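Local structure of inactive dihydroorotase-like domain (Chaetomium thermophilum, 5NNL) at residues 82-85 / 86-90; 184-187 / 188-192; 207-210 / 211-214. The protein is an inactive dihydroorotase-like domain that probably keeps the alpha/beta-barrel plan of its enzyme relatives, with parallel strands and surrounding helices. All coordinates share one frame; numbering follows the deposited sequence. Where two conformers were deposited one is given.

Contact 1: residues 82-85 / 86-90; sequences SDNA and NQISS
Asn-84 and Ile-88 meet twice, once through the backbone and once through their side chains, at the start of the short helix 85-89. The backbone link runs from N of Ile-88 to O of Asn-84, 3.3 Å long but almost straight at 175°, and it reaches the carbonyl nearly end-on. One residue further along, the CB methylene of Ser-89 rests on the carbonyl of Ala-85, 3.3 Å from its O. A second polar link lies a turn later: OG of Ser-90 bends back to donate to O of Gln-87 at 2.7 Å, tilted 22° from the carbonyl plane. It supplements, at the helix's last turn, a weak bond from N of Ser-90 to the same O of Gln-87. This short helix belongs to the connection from strand 73-79 to strand 98-100, on the outer part of what is probably a barrel-like alpha/beta fold.

Close van der Waals contact is made by Ile-88. Its CG1 lies between the backbone N and the carbonyl carbon (chi1 74°), which puts the CG2 methyl beside the N and against the amide end of Asn-84, 3.2 Å from ND2. The two side chains run at about a right angle.

The amide of Asn-84 is held mainly from outside, with OD1 bonded to Thr-81 and ND2 to the backbone O of Ser-54. Gln-87 brings NE2 only to 3.9 Å from OD1 of Asn-84. His-118 of helix 111-121 packs against Asn-84, Ala-85 and Ile-88.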
loop_
_atom_site.group_PDB
_atom_site.type_symbol
_atom_site.label_atom_id
_atom_site.label_comp_id
_atom_site.label_asym_id
_atom_site.label_seq_id
_atom_site.Cartn_x
_atom_site.Cartn_y
_atom_site.Cartn_z
ATOM N N SER A 82 4.563 4.019 21.941
ATOM C CA SER A 82 4.368 4.949 23.049
ATOM C C SER A 82 5.660 5.678 23.414
ATOM O O SER A 82 5.628 6.864 23.768
ATOM C CB SER A 82 3.823 4.196 24.264
ATOM O OG SER A 82 4.063 2.803 24.170
ATOM N N ASP A 83 6.801 4.989 23.341
ATOM C CA ASP A 83 8.090 5.540 23.751
ATOM C C ASP A 83 9.099 5.567 22.604
ATOM O O ASP A 83 10.310 5.593 22.849
ATOM C CB ASP A 83 8.655 4.738 24.926
ATOM C CG ASP A 83 8.502 3.242 24.736
ATOM O OD1 ASP A 83 8.032 2.566 25.675
ATOM O OD2 ASP A 83 8.827 2.745 23.640
ATOM N N ASN A 84 8.621 5.570 21.358
ATOM C CA ASN A 84 9.465 5.449 20.173
ATOM C C ASN A 84 10.012 6.776 19.664
ATOM O O ASN A 84 11.105 6.800 19.087
ATOM C CB ASN A 84 8.668 4.810 19.032
ATOM C CG ASN A 84 9.099 3.389 18.734
ATOM O OD1 ASN A 84 9.483 2.641 19.637
ATOM N ND2 ASN A 84 9.036 3.005 17.463
ATOM N N ALA A 85 9.274 7.873 19.851
ATOM C CA ALA A 85 9.527 9.099 19.097
ATOM C C ALA A 85 11.001 9.480 19.067
ATOM O O ALA A 85 11.457 10.130 18.118
ATOM C CB ALA A 85 8.708 10.247 19.686
ATOM N N ASN A 86 11.765 9.067 20.078
ATOM C CA ASN A 86 13.162 9.474 20.183
ATOM C C ASN A 86 14.042 8.712 19.199
ATOM O O ASN A 86 14.680 9.306 18.325
ATOM C CB ASN A 86 13.662 9.274 21.621
ATOM C CG ASN A 86 13.165 7.973 22.246
ATOM O OD1 ASN A 86 12.749 7.051 21.543
ATOM N ND2 ASN A 86 13.202 7.900 23.577
ATOM N N GLN A 87 14.089 7.382 19.327
ATOM C CA GLN A 87 15.027 6.613 18.509
ATOM C C GLN A 87 14.646 6.634 17.032
ATOM O O GLN A 87 15.527 6.693 16.167
ATOM C CB GLN A 87 15.145 5.168 19.010
ATOM C CG GLN A 87 13.944 4.590 19.735
ATOM C CD GLN A 87 14.138 3.124 20.072
ATOM O OE1 GLN A 87 15.145 2.518 19.699
ATOM N NE2 GLN A 87 13.178 2.547 20.787
ATOM N N ILE A 88 13.352 6.591 16.712
ATOM C CA ILE A 88 12.979 6.530 15.302
ATOM C C ILE A 88 13.320 7.843 14.603
ATOM O O ILE A 88 13.544 7.864 13.386
ATOM C CB ILE A 88 11.491 6.159 15.146
ATOM C CG1 ILE A 88 10.586 7.333 15.523
ATOM C CG2 ILE A 88 11.168 4.925 15.987
ATOM C CD1 ILE A 88 9.123 7.028 15.406
ATOM N N SER A 89 13.391 8.948 15.353
ATOM C CA SER A 89 13.749 10.234 14.755
ATOM C C SER A 89 15.219 10.288 14.356
ATOM O O SER A 89 15.558 10.899 13.335
ATOM C CB SER A 89 13.426 11.373 15.723
ATOM O OG SER A 89 14.485 12.313 15.791
ATOM N N SER A 90 16.105 9.662 15.133
ATOM C CA SER A 90 17.525 9.654 14.793
ATOM C C SER A 90 17.827 8.816 13.558
ATOM O O SER A 90 18.971 8.810 13.092
ATOM C CB SER A 90 18.342 9.131 15.975
ATOM O OG SER A 90 17.961 7.811 16.340
#

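Contact 2: residues 184-187 / 188-192; sequences LFLS and QKDCP
The carboxylate of Asp-190 is the flat group through which this turn touches Ser-187 and Leu-186. N of Ser-187 donates a 2.9 Å bond to OD2 from its anti side, 31° out of the carboxylate plane. Beyond the other face of that plane, CD2 of Leu-186 approaches OD2 to 4.1 Å, while CA of Leu-186 lies nearer the plane itself, 3.3 Å from OD2. With CG of Asp-190 beside its own backbone N (chi1 -51°), the carboxylate folds back over the preceding residues.

Ser-187 answers with both of its oxygens. OG, placed between the backbone N and the carbonyl carbon, accepts N of Lys-189 at 3.2 Å, which makes an ST turn. With the carboxylate bond this resembles a capping box with Ser-187 as N-cap, incomplete because OG serves the residue two on rather than three. The carbonyl O takes N of Cys-191 at 3.2 Å, in the carbonyl plane, and more weakly N of Asp-190. The chain thus makes one helical turn after helix 181-185. Cys-191, where the chain leaves the turn, forms a disulfide with Cys-194, and NE2 of Gln-188 reaches O of Leu-197.

Backbone N, side-chain OG and carbonyl O of the buried Ser-187 are therefore all engaged within a few residues, and the negative charge of an otherwise exposed aspartate probably strengthens the bond to its N-H.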
loop_
_atom_site.group_PDB
_atom_site.type_symbol
_atom_site.label_atom_id
_atom_site.label_comp_id
_atom_site.label_asym_id
_atom_site.label_seq_id
_atom_site.Cartn_x
_atom_site.Cartn_y
_atom_site.Cartn_z
ATOM N N LEU A 184 -12.885 -2.144 -2.628
ATOM C CA LEU A 184 -13.863 -1.696 -3.612
ATOM C C LEU A 184 -14.631 -2.842 -4.255
ATOM O O LEU A 184 -15.671 -2.596 -4.877
ATOM C CB LEU A 184 -13.175 -0.875 -4.707
ATOM C CG LEU A 184 -12.601 0.492 -4.320
ATOM C CD1 LEU A 184 -12.094 1.217 -5.555
ATOM C CD2 LEU A 184 -13.624 1.356 -3.590
ATOM N N PHE A 185 -14.158 -4.081 -4.115
ATOM C CA PHE A 185 -14.754 -5.219 -4.801
ATOM C C PHE A 185 -15.138 -6.360 -3.868
ATOM O O PHE A 185 -15.618 -7.393 -4.348
ATOM C CB PHE A 185 -13.793 -5.731 -5.878
ATOM C CG PHE A 185 -13.364 -4.673 -6.843
ATOM C CD1 PHE A 185 -14.162 -4.343 -7.921
ATOM C CD2 PHE A 185 -12.166 -3.998 -6.664
ATOM C CE1 PHE A 185 -13.778 -3.364 -8.805
ATOM C CE2 PHE A 185 -11.772 -3.016 -7.550
ATOM C CZ PHE A 185 -12.579 -2.699 -8.621
ATOM N N LEU A 186 -14.943 -6.203 -2.557
ATOM C CA LEU A 186 -15.379 -7.171 -1.558
ATOM C C LEU A 186 -16.011 -6.422 -0.397
ATOM O O LEU A 186 -15.486 -5.394 0.041
ATOM C CB LEU A 186 -14.218 -8.026 -1.033
ATOM C CG LEU A 186 -13.475 -8.901 -2.040
ATOM C CD1 LEU A 186 -12.194 -9.415 -1.416
ATOM C CD2 LEU A 186 -14.340 -10.059 -2.504
ATOM N N SER A 187 -17.130 -6.949 0.108
ATOM C CA SER A 187 -17.858 -6.330 1.209
ATOM C C SER A 187 -18.331 -7.417 2.170
ATOM O O SER A 187 -18.113 -8.612 1.951
ATOM C CB SER A 187 -19.043 -5.504 0.694
ATOM O OG SER A 187 -20.122 -6.339 0.308
ATOM N N GLN A 188 -18.992 -6.991 3.250
ATOM C CA GLN A 188 -19.528 -7.935 4.224
ATOM C C GLN A 188 -20.680 -8.757 3.662
ATOM O O GLN A 188 -21.040 -9.780 4.253
ATOM C CB GLN A 188 -19.972 -7.192 5.484
ATOM C CG GLN A 188 -18.847 -7.012 6.490
ATOM C CD GLN A 188 -19.196 -6.047 7.603
ATOM O OE1 GLN A 188 -20.320 -6.037 8.100
ATOM N NE2 GLN A 188 -18.233 -5.221 7.994
ATOM N N LYS A 189 -21.268 -8.331 2.543
ATOM C CA LYS A 189 -22.178 -9.207 1.813
ATOM C C LYS A 189 -21.447 -10.445 1.313
ATOM O O LYS A 189 -21.990 -11.556 1.344
ATOM C CB LYS A 189 -22.807 -8.450 0.643
ATOM C CG LYS A 189 -23.795 -9.268 -0.186
ATOM C CD LYS A 189 -25.186 -9.261 0.425
ATOM C CE LYS A 189 -26.107 -10.239 -0.287
ATOM N NZ LYS A 189 -27.518 -9.756 -0.331
ATOM N N ASP A 190 -20.212 -10.271 0.836
ATOM C CA ASP A 190 -19.430 -11.405 0.355
ATOM C C ASP A 190 -18.893 -12.246 1.506
ATOM O O ASP A 190 -18.677 -13.451 1.339
ATOM C CB ASP A 190 -18.287 -10.899 -0.521
ATOM C CG ASP A 190 -18.765 -9.943 -1.595
ATOM O OD1 ASP A 190 -19.765 -10.268 -2.269
ATOM O OD2 ASP A 190 -18.160 -8.860 -1.750
ATOM N N CYS A 191 -18.668 -11.636 2.668
ATOM C CA CYS A 191 -18.199 -12.359 3.850
ATOM C C CYS A 191 -18.742 -11.650 5.077
ATOM O O CYS A 191 -18.154 -10.672 5.558
ATOM C CB CYS A 191 -16.675 -12.439 3.911
ATOM S SG CYS A 191 -16.080 -13.080 5.505
ATOM N N PRO A 192 -19.872 -12.111 5.622
ATOM C CA PRO A 192 -20.415 -11.451 6.821
ATOM C C PRO A 192 -19.478 -11.522 8.014
ATOM O O PRO A 192 -19.441 -10.584 8.820
ATOM C CB PRO A 192 -21.728 -12.205 7.080
ATOM C CG PRO A 192 -22.049 -12.903 5.791
ATOM C CD PRO A 192 -20.727 -13.223 5.170
#

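Contact 3: residues 207-210 / 211-214; sequences WEHL and PIID
His-209 and Ile-212 lie side by side and point the same way, the imidazole presenting an edge to the isoleucine. CG1 of Ile-212 comes 4.1 Å from CD2 of His-209, near the ring plane. CG of His-209 and CG1 of Ile-212 both lie beside their own backbone N. For His-209 this first torsion (chi1 -74°) also lets ND1 turn back, and its bond to the backbone O of Ala-205 helps to set the ring's rotation. Helix 159-170 flanks the pair, with Thr-166 touching both.

In Leu-210, chi2 (173°) carries CD1 on in the extended direction and leaves CD2 to meet CD1 of Ile-213 at 4.2 Å, while CB rests against CD of Pro-211 at 3.5 Å. Ile-213 stretches its CG1 branch out, passing CG1 within 3.5 Å of O of His-209. Tyr-259 and Val-179 pack against this isoleucine, so the loop leading from helix 200-207 to strand 215-217 is pressed onto the neighbouring strand 175-180 and helix 257-271.

A type I turn from Trp-207 to Leu-210 begins the loop, and the next turn closes on one carbonyl. O of His-209 receives N of Ile-213 in its plane at 3.2 Å, and N of Ile-212 from 48° above the plane at 2.7 Å. N of Ile-213 also makes a weak bond to O of Leu-210. The paired bonds to O of His-209 thus close the turn around Pro-211, which itself offers no N-H.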
loop_
_atom_site.group_PDB
_atom_site.type_symbol
_atom_site.label_atom_id
_atom_site.label_comp_id
_atom_site.label_asym_id
_atom_site.label_seq_id
_atom_site.Cartn_x
_atom_site.Cartn_y
_atom_site.Cartn_z
ATOM N N TRP A 207 -17.079 4.336 -3.497
ATOM C CA TRP A 207 -17.214 4.575 -4.930
ATOM C C TRP A 207 -17.710 5.983 -5.220
ATOM O O TRP A 207 -17.347 6.570 -6.248
ATOM C CB TRP A 207 -18.154 3.539 -5.544
ATOM C CG TRP A 207 -17.468 2.237 -5.813
ATOM C CD1 TRP A 207 -17.484 1.119 -5.029
ATOM C CD2 TRP A 207 -16.648 1.925 -6.942
ATOM N NE1 TRP A 207 -16.723 0.128 -5.606
ATOM C CE2 TRP A 207 -16.199 0.599 -6.782
ATOM C CE3 TRP A 207 -16.252 2.639 -8.076
ATOM C CZ2 TRP A 207 -15.372 -0.028 -7.715
ATOM C CZ3 TRP A 207 -15.432 2.017 -9.000
ATOM C CH2 TRP A 207 -15.002 0.697 -8.814
ATOM N N GLU A 208 -18.518 6.550 -4.329
ATOM C CA GLU A 208 -19.043 7.895 -4.519
ATOM C C GLU A 208 -18.080 8.982 -4.067
ATOM O O GLU A 208 -18.397 10.165 -4.226
ATOM C CB GLU A 208 -20.367 8.044 -3.772
ATOM C CG GLU A 208 -21.483 7.189 -4.337
ATOM C CD GLU A 208 -22.744 7.281 -3.510
ATOM O OE1 GLU A 208 -22.713 7.974 -2.471
ATOM O OE2 GLU A 208 -23.758 6.663 -3.896
ATOM N N HIS A 209 -16.927 8.619 -3.500
ATOM C CA HIS A 209 -15.927 9.597 -3.083
ATOM C C HIS A 209 -14.594 9.406 -3.798
ATOM O O HIS A 209 -13.555 9.839 -3.291
ATOM C CB HIS A 209 -15.725 9.542 -1.568
ATOM C CG HIS A 209 -16.855 10.137 -0.790
ATOM N ND1 HIS A 209 -18.033 9.462 -0.555
ATOM C CD2 HIS A 209 -16.996 11.353 -0.209
ATOM C CE1 HIS A 209 -18.847 10.232 0.146
ATOM N NE2 HIS A 209 -18.241 11.385 0.367
ATOM N N LEU A 210 -14.597 8.772 -4.965
ATOM C CA LEU A 210 -13.358 8.581 -5.713
ATOM C C LEU A 210 -12.548 9.861 -5.902
ATOM O O LEU A 210 -11.313 9.785 -5.839
ATOM C CB LEU A 210 -13.671 7.938 -7.071
ATOM C CG LEU A 210 -14.157 6.490 -7.014
ATOM C CD1 LEU A 210 -14.586 6.019 -8.399
ATOM C CD2 LEU A 210 -13.097 5.573 -6.456
ATOM N N PRO A 211 -13.146 11.031 -6.152
ATOM C CA PRO A 211 -12.332 12.261 -6.195
ATOM C C PRO A 211 -11.582 12.527 -4.903
ATOM O O PRO A 211 -10.496 13.122 -4.931
ATOM C CB PRO A 211 -13.371 13.357 -6.478
ATOM C CG PRO A 211 -14.493 12.643 -7.149
ATOM C CD PRO A 211 -14.547 11.288 -6.516
ATOM N N ILE A 212 -12.133 12.095 -3.769
ATOM C CA ILE A 212 -11.500 12.319 -2.474
ATOM C C ILE A 212 -10.366 11.334 -2.239
ATOM O O ILE A 212 -9.428 11.629 -1.493
ATOM C CB ILE A 212 -12.558 12.222 -1.358
ATOM C CG1 ILE A 212 -13.675 13.248 -1.582
ATOM C CG2 ILE A 212 -11.924 12.371 0.032
ATOM C CD1 ILE A 212 -13.202 14.658 -1.881
ATOM N N ILE A 213 -10.434 10.155 -2.845
ATOM C CA ILE A 213 -9.415 9.134 -2.650
ATOM C C ILE A 213 -8.244 9.450 -3.571
ATOM O O ILE A 213 -8.395 9.483 -4.797
ATOM C CB ILE A 213 -9.985 7.734 -2.918
ATOM C CG1 ILE A 213 -11.252 7.516 -2.081
ATOM C CG2 ILE A 213 -8.949 6.668 -2.600
ATOM C CD1 ILE A 213 -12.022 6.264 -2.421
ATOM N N ASP A 214 -7.079 9.699 -2.980
ATOM C CA ASP A 214 -5.901 10.106 -3.735
ATOM C C ASP A 214 -5.110 8.924 -4.276
ATOM O O ASP A 214 -4.500 9.039 -5.345
ATOM C CB ASP A 214 -4.993 10.967 -2.850
ATOM C CG ASP A 214 -5.703 12.195 -2.310
ATOM O OD1 ASP A 214 -5.983 13.126 -3.097
ATOM O OD2 ASP A 214 -6.016 12.218 -1.101
#

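Overall arrangement
None of the three is wholly core. Contacts 1 and 2 are partly buried, while contact 3 is a surface contact, although its centre lies closest to the middle of the chain. Contact 1 stands apart, its nearest atoms about 28 Å from contact 2 and about 23 Å from contact 3. Contacts 2 and 3 follow the ends of helices 181-185 and 200-207: O of Leu-184 probably accepts NE1 of Trp-207 at 3.0 Å, and the rings of Phe-185 and Trp-207 pack beside this. Contact 1 rests on one helix-start backbone bond and a methyl against an amide, contact 2 on a carboxylate and a hydroxyl, and contact 3 on apolar branches and a shared carbonyl.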